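Local coordinates for protein glycine oxidase (Bacillus cereus ATCC 14579, PDB 7CYX) that probably oxidises glycine with molecular oxygen to glyoxylate, hydrogen peroxide and ammonium as an FAD-dependent flavoenzyme, a step linked to thiamine diphosphate biosynthesis, at residues Val232-Arg238 with Ala298-Trp304; Glu249-Ile253 with Ile263-Met267. One frame throughout, in Å; residues are numbered along the deposited sequence.

Both contacts belong to one mixed beta sheet, in which strand 260-269 is flanked by strands 251-256 and 225-236, and strand 299-311 lies beyond the latter. Contact 2 is nested within the chain loop that contact 1 closes, and their centres lie about 14 Å apart. They join directly: Val233 O is 2.8 Å from Ile263 N, a probable hydrogen bond, and Val235 of contact 1 packs on Ile263 of contact 2. The bound FAD touches Val232 of contact 1 and Tyr252 and Ala265 of contact 2; the side chains of Val232 and Tyr252 each come within about 4 Å of the cofactor. Val232 CG1 also lies 4.2 Å from Tyr252 OH.

Contact 1: residues Val232-Arg238 with Ala298-Trp304; sequences VVAVRSR and AEWESTW
Residues Val232-Arg238 and Ala298-Trp304 pair as antiparallel strands at the edge of the eight-stranded mixed sheet, where strand 299-311 is the outermost strand within the chain. Backbone bonds link Val232 with Trp304 and Arg236 with Glu299, where Arg236 N gives a 2.7 Å bond to Glu299 O. Between them the register slips by one residue. Ala234 O accepts from both Glu301 N (2.9 Å) and Ser302 N (3.2 Å), the two donors approaching from the same face of its carbonyl plane. Val232 O is likewise gripped twice: besides Trp304 N it takes the hydroxyl of Thr303, whose OG1, trans to the backbone N (chi1 -177°), stands above the carbonyl plane at 2.9 Å.

On the face carrying Val232, Ala234 and Arg236, the Trp304 indole lies across the strand, and Ala234 CB meets its CZ3 at 3.7 Å. Trp304 NE1 bonds to Ala45 O. Farther along, Arg236 NE forms a salt bridge with Glu301 OE1 at 3.0 Å; the bond is bent (136°), with OE1 tilted from the guanidinium plane, while Glu301 OE2 forms a salt bridge with Arg260. The poorly ordered Arg238 appears to form a salt bridge through NH1 with Glu299 OE2, and another with Glu175 of the second subunit.

On the other face, both methyls of Val233 meet the six-membered ring of Trp300, with CG1 3.5 Å from CZ3. Ile281 and Leu285 of helix 278-291 also pack on this indole. The doubled pairing of Glu301 and Ser302 with Ala234 defines a classic beta bulge.

Contact 2: residues Glu249-Ile253 with Ile263-Met267; sequences ERFYI and IGATM
Tyr252 pairs with Gly264, and Ile253 with Ile263, in the antiparallel beta hairpin formed by strands 251-256 and 260-269. Two backbone hydrogen bonds close the Tyr252-Gly264 pair: Tyr252 N to Gly264 O at 2.8 Å, nearly straight at 170°, and the longer return bond from Gly264 N to Tyr252 O. The next pair is non-hydrogen-bonded, and there Ile263 CA adds a C-H...O contact to Tyr252 O.

The aromatic contacts centre on Gly264. Tyr252 CG lies between its own backbone N and carbonyl carbon (chi1 54°), which folds the phenol over the neighbouring strand. Gly264 CA makes a CH-pi contact with this ring, 4.2 Å from its centroid, and Gly264 O lies over the ring centre. The same oxygen lies above a face of Phe251, displaced toward the rim near CD1, so two rings flank one carbonyl. The peptide bond from Gly264 to Ala265 is cis.

Apolar packing continues on the Ile253 and Ile263 side, where Ile263 CG2 meets Phe251 CZ at 3.6 Å and Ile253 CG1 at 4.2 Å; helix 278-291 covers these residues through Ile284, Arg287 and Ile291. On the opposite face, Tyr252 and Ala265 contribute to the FAD pocket, and Tyr252 packs on Ala47.

Beyond the paired residues, Met267 SD meets the edge of the Arg250 guanidinium in its plane, 3.7 Å from NH1.

Contact 1: residues Val232-Arg238 with Ala298-Trp304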
loop_
_atom_site.group_PDB
_atom_site.type_symbol
_atom_site.label_atom_id
_atom_site.label_comp_id
_atom_site.label_asym_id
_atom_site.label_seq_id
_atom_site.Cartn_x
_atom_site.Cartn_y
_atom_site.Cartn_z
ATOM N N VAL A 232 -4.923 -16.868 11.029
ATOM C CA VAL A 232 -5.545 -16.538 9.777
ATOM C C VAL A 232 -4.652 -16.959 8.603
ATOM O O VAL A 232 -3.440 -17.113 8.729
ATOM C CB VAL A 232 -5.996 -15.067 9.712
ATOM C CG1 VAL A 232 -5.684 -14.293 10.979
ATOM C CG2 VAL A 232 -5.490 -14.344 8.480
ATOM N N VAL A 233 -5.317 -17.182 7.462
ATOM C CA VAL A 233 -4.735 -17.668 6.220
ATOM C C VAL A 233 -5.027 -16.635 5.130
ATOM O O VAL A 233 -6.055 -15.957 5.174
ATOM C CB VAL A 233 -5.330 -19.042 5.875
ATOM C CG1 VAL A 233 -5.302 -19.326 4.391
ATOM C CG2 VAL A 233 -4.661 -20.157 6.657
ATOM N N ALA A 234 -4.121 -16.527 4.156
ATOM C CA ALA A 234 -4.293 -15.609 3.024
ATOM C C ALA A 234 -3.980 -16.347 1.725
ATOM O O ALA A 234 -2.991 -17.074 1.640
ATOM C CB ALA A 234 -3.387 -14.402 3.181
ATOM N N VAL A 235 -4.822 -16.143 0.712
ATOM C CA VAL A 235 -4.549 -16.675 -0.595
ATOM C C VAL A 235 -4.683 -15.554 -1.626
ATOM O O VAL A 235 -5.327 -14.548 -1.384
ATOM C CB VAL A 235 -5.485 -17.851 -0.901
ATOM C CG1 VAL A 235 -5.391 -18.925 0.170
ATOM C CG2 VAL A 235 -6.920 -17.388 -1.082
ATOM N N ARG A 236 -4.046 -15.758 -2.777
ATOM C CA ARG A 236 -4.146 -14.865 -3.912
ATOM C C ARG A 236 -4.981 -15.566 -4.985
ATOM O O ARG A 236 -4.989 -16.776 -5.045
ATOM C CB ARG A 236 -2.746 -14.552 -4.444
ATOM C CG ARG A 236 -1.810 -13.925 -3.420
ATOM C CD ARG A 236 -1.616 -12.452 -3.697
ATOM N NE ARG A 236 -1.014 -11.703 -2.599
ATOM C CZ ARG A 236 -0.998 -10.371 -2.538
ATOM N NH1 ARG A 236 -1.556 -9.657 -3.506
ATOM N NH2 ARG A 236 -0.420 -9.760 -1.520
ATOM N N SER A 237 -5.668 -14.794 -5.829
ATOM C CA SER A 237 -6.394 -15.371 -6.955
ATOM C C SER A 237 -6.406 -14.383 -8.123
ATOM O O SER A 237 -6.452 -13.185 -7.939
ATOM C CB SER A 237 -7.785 -15.767 -6.560
ATOM O OG SER A 237 -8.623 -15.870 -7.698
ATOM N N ARG A 238 -6.375 -14.914 -9.338
ATOM C CA ARG A 238 -6.489 -14.063 -10.511
ATOM C C ARG A 238 -7.969 -13.842 -10.862
ATOM O O ARG A 238 -8.275 -13.063 -11.747
ATOM C CB ARG A 238 -5.684 -14.657 -11.672
ATOM C CG ARG A 238 -4.264 -14.110 -11.768
ATOM C CD ARG A 238 -3.195 -15.059 -11.260
ATOM N NE ARG A 238 -2.754 -15.957 -12.321
ATOM C CZ ARG A 238 -1.634 -16.672 -12.290
ATOM N NH1 ARG A 238 -0.843 -16.617 -11.232
ATOM N NH2 ARG A 238 -1.309 -17.437 -13.319
ATOM N N ALA A 298 -6.949 -21.534 -5.805
ATOM C CA ALA A 298 -6.225 -20.272 -5.591
ATOM C C ALA A 298 -4.739 -20.535 -5.256
ATOM O O ALA A 298 -4.248 -21.656 -5.336
ATOM C CB ALA A 298 -6.911 -19.510 -4.479
ATOM N N GLU A 299 -4.027 -19.458 -4.967
ATOM C CA GLU A 299 -2.588 -19.574 -4.672
ATOM C C GLU A 299 -2.360 -19.248 -3.204
ATOM O O GLU A 299 -2.692 -18.137 -2.775
ATOM C CB GLU A 299 -1.777 -18.643 -5.564
ATOM C CG GLU A 299 -2.180 -18.715 -7.016
ATOM C CD GLU A 299 -1.395 -17.792 -7.923
ATOM O OE1 GLU A 299 -0.593 -17.003 -7.409
ATOM O OE2 GLU A 299 -1.580 -17.884 -9.137
ATOM N N TRP A 300 -1.791 -20.204 -2.485
ATOM C CA TRP A 300 -1.481 -20.008 -1.057
ATOM C C TRP A 300 -0.519 -18.840 -0.934
ATOM O O TRP A 300 0.428 -18.766 -1.702
ATOM C CB TRP A 300 -0.855 -21.270 -0.476
ATOM C CG TRP A 300 -0.335 -21.091 0.910
ATOM C CD1 TRP A 300 0.928 -20.760 1.280
ATOM C CD2 TRP A 300 -1.076 -21.241 2.124
ATOM N NE1 TRP A 300 1.029 -20.702 2.635
ATOM C CE2 TRP A 300 -0.185 -20.991 3.180
ATOM C CE3 TRP A 300 -2.397 -21.570 2.421
ATOM C CZ2 TRP A 300 -0.581 -21.058 4.511
ATOM C CZ3 TRP A 300 -2.784 -21.637 3.734
ATOM C CH2 TRP A 300 -1.890 -21.377 4.763
ATOM N N GLU A 301 -0.761 -17.960 0.016
ATOM C CA GLU A 301 0.197 -16.855 0.155
ATOM C C GLU A 301 0.871 -16.961 1.511
ATOM O O GLU A 301 2.074 -17.114 1.554
ATOM C CB GLU A 301 -0.501 -15.503 0.103
ATOM C CG GLU A 301 0.419 -14.373 0.498
ATOM C CD GLU A 301 -0.228 -13.119 1.036
ATOM O OE1 GLU A 301 -0.886 -12.420 0.269
ATOM O OE2 GLU A 301 -0.051 -12.840 2.210
ATOM N N SER A 302 0.065 -16.984 2.560
ATOM C CA SER A 302 0.631 -16.844 3.910
ATOM C C SER A 302 -0.353 -17.314 4.971
ATOM O O SER A 302 -1.514 -17.489 4.673
ATOM C CB SER A 302 0.852 -15.376 4.088
ATOM O OG SER A 302 1.857 -15.102 5.018
ATOM N N THR A 303 0.159 -17.464 6.181
ATOM C CA THR A 303 -0.630 -17.787 7.381
ATOM C C THR A 303 0.010 -17.035 8.544
ATOM O O THR A 303 1.206 -16.881 8.529
ATOM C CB THR A 303 -0.724 -19.290 7.623
ATOM O OG1 THR A 303 -1.567 -19.374 8.760
ATOM C CG2 THR A 303 0.604 -19.943 7.915
ATOM N N TRP A 304 -0.782 -16.552 9.489
ATOM C CA TRP A 304 -0.179 -15.841 10.636
ATOM C C TRP A 304 -1.102 -15.917 11.838
ATOM O O TRP A 304 -2.226 -16.341 11.686
ATOM C CB TRP A 304 0.146 -14.395 10.279
ATOM C CG TRP A 304 -1.058 -13.568 9.984
ATOM C CD1 TRP A 304 -1.867 -12.945 10.877
ATOM C CD2 TRP A 304 -1.586 -13.272 8.691
ATOM N NE1 TRP A 304 -2.862 -12.285 10.226
ATOM C CE2 TRP A 304 -2.715 -12.465 8.885
ATOM C CE3 TRP A 304 -1.216 -13.611 7.395
ATOM C CZ2 TRP A 304 -3.473 -11.988 7.830
ATOM C CZ3 TRP A 304 -1.968 -13.138 6.351
ATOM C CH2 TRP A 304 -3.085 -12.348 6.568
#

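Contact 2: residues Glu249-Ile253 with Ile263-Met267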
loop_
_atom_site.group_PDB
_atom_site.type_symbol
_atom_site.label_atom_id
_atom_site.label_comp_id
_atom_site.label_asym_id
_atom_site.label_seq_id
_atom_site.Cartn_x
_atom_site.Cartn_y
_atom_site.Cartn_z
ATOM N N GLU A 249 -20.986 -16.183 11.459
ATOM C CA GLU A 249 -20.807 -16.488 12.897
ATOM C C GLU A 249 -19.351 -16.257 13.303
ATOM O O GLU A 249 -18.729 -17.216 13.803
ATOM C CB GLU A 249 -21.170 -17.950 13.145
ATOM C CG GLU A 249 -22.636 -18.205 13.368
ATOM C CD GLU A 249 -22.864 -19.344 14.338
ATOM O OE1 GLU A 249 -23.151 -19.065 15.509
ATOM O OE2 GLU A 249 -22.723 -20.498 13.925
ATOM N N ARG A 250 -18.838 -15.062 13.005
ATOM C CA ARG A 250 -17.460 -14.552 13.265
ATOM C C ARG A 250 -16.457 -14.979 12.184
ATOM O O ARG A 250 -15.510 -14.239 11.975
ATOM C CB ARG A 250 -16.978 -14.713 14.711
ATOM C CG ARG A 250 -17.864 -14.051 15.752
ATOM C CD ARG A 250 -17.630 -14.644 17.124
ATOM N NE ARG A 250 -17.819 -13.716 18.226
ATOM C CZ ARG A 250 -17.114 -13.737 19.348
ATOM N NH1 ARG A 250 -16.145 -14.618 19.498
ATOM N NH2 ARG A 250 -17.363 -12.870 20.310
ATOM N N PHE A 251 -16.671 -16.105 11.512
ATOM C CA PHE A 251 -15.739 -16.548 10.452
ATOM C C PHE A 251 -15.884 -15.618 9.248
ATOM O O PHE A 251 -16.992 -15.235 8.896
ATOM C CB PHE A 251 -16.014 -18.000 10.088
ATOM C CG PHE A 251 -15.007 -18.625 9.162
ATOM C CD1 PHE A 251 -13.854 -19.195 9.652
ATOM C CD2 PHE A 251 -15.225 -18.663 7.803
ATOM C CE1 PHE A 251 -12.934 -19.777 8.804
ATOM C CE2 PHE A 251 -14.307 -19.247 6.956
ATOM C CZ PHE A 251 -13.162 -19.801 7.458
ATOM N N TYR A 252 -14.772 -15.274 8.616
ATOM C CA TYR A 252 -14.892 -14.330 7.491
ATOM C C TYR A 252 -13.923 -14.648 6.367
ATOM O O TYR A 252 -12.879 -15.225 6.577
ATOM C CB TYR A 252 -14.559 -12.923 7.969
ATOM C CG TYR A 252 -13.222 -12.832 8.647
ATOM C CD1 TYR A 252 -12.064 -12.725 7.909
ATOM C CD2 TYR A 252 -13.115 -12.890 10.018
ATOM C CE1 TYR A 252 -10.829 -12.663 8.518
ATOM C CE2 TYR A 252 -11.889 -12.823 10.646
ATOM C CZ TYR A 252 -10.743 -12.711 9.892
ATOM O OH TYR A 252 -9.530 -12.644 10.495
ATOM N N ILE A 253 -14.348 -14.254 5.179
ATOM C CA ILE A 253 -13.534 -14.302 3.946
ATOM C C ILE A 253 -13.553 -12.858 3.478
ATOM O O ILE A 253 -14.623 -12.319 3.330
ATOM C CB ILE A 253 -14.127 -15.238 2.889
ATOM C CG1 ILE A 253 -14.379 -16.636 3.446
ATOM C CG2 ILE A 253 -13.229 -15.275 1.673
ATOM C CD1 ILE A 253 -14.663 -17.660 2.392
ATOM N N ILE A 263 -8.707 -14.984 5.252
ATOM C CA ILE A 263 -9.667 -15.970 5.744
ATOM C C ILE A 263 -9.298 -16.387 7.166
ATOM O O ILE A 263 -8.209 -16.896 7.399
ATOM C CB ILE A 263 -9.675 -17.216 4.841
ATOM C CG1 ILE A 263 -9.678 -16.883 3.351
ATOM C CG2 ILE A 263 -10.826 -18.132 5.212
ATOM C CD1 ILE A 263 -9.171 -18.006 2.487
ATOM N N GLY A 264 -10.254 -16.258 8.080
ATOM C CA GLY A 264 -10.044 -16.520 9.493
ATOM C C GLY A 264 -11.359 -16.476 10.271
ATOM O O GLY A 264 -12.414 -16.348 9.671
ATOM N N ALA A 265 -11.314 -16.619 11.597
ATOM C CA ALA A 265 -10.092 -16.755 12.359
ATOM C C ALA A 265 -10.383 -17.590 13.611
ATOM O O ALA A 265 -11.464 -17.468 14.198
ATOM C CB ALA A 265 -9.595 -15.373 12.705
ATOM N N THR A 266 -9.421 -18.432 14.010
ATOM C CA THR A 266 -9.565 -19.255 15.198
ATOM C C THR A 266 -9.520 -18.376 16.443
ATOM O O THR A 266 -9.068 -17.224 16.402
ATOM C CB THR A 266 -8.455 -20.298 15.363
ATOM O OG1 THR A 266 -7.192 -19.631 15.491
ATOM C CG2 THR A 266 -8.459 -21.293 14.233
ATOM N N MET A 267 -9.959 -18.969 17.554
ATOM C CA MET A 267 -9.996 -18.329 18.843
ATOM C C MET A 267 -9.274 -19.232 19.860
ATOM O O MET A 267 -9.722 -20.348 20.136
ATOM C CB MET A 267 -11.450 -18.088 19.266
ATOM C CG MET A 267 -11.608 -16.940 20.253
ATOM S SD MET A 267 -13.327 -16.623 20.769
ATOM C CE MET A 267 -13.368 -17.415 22.378
#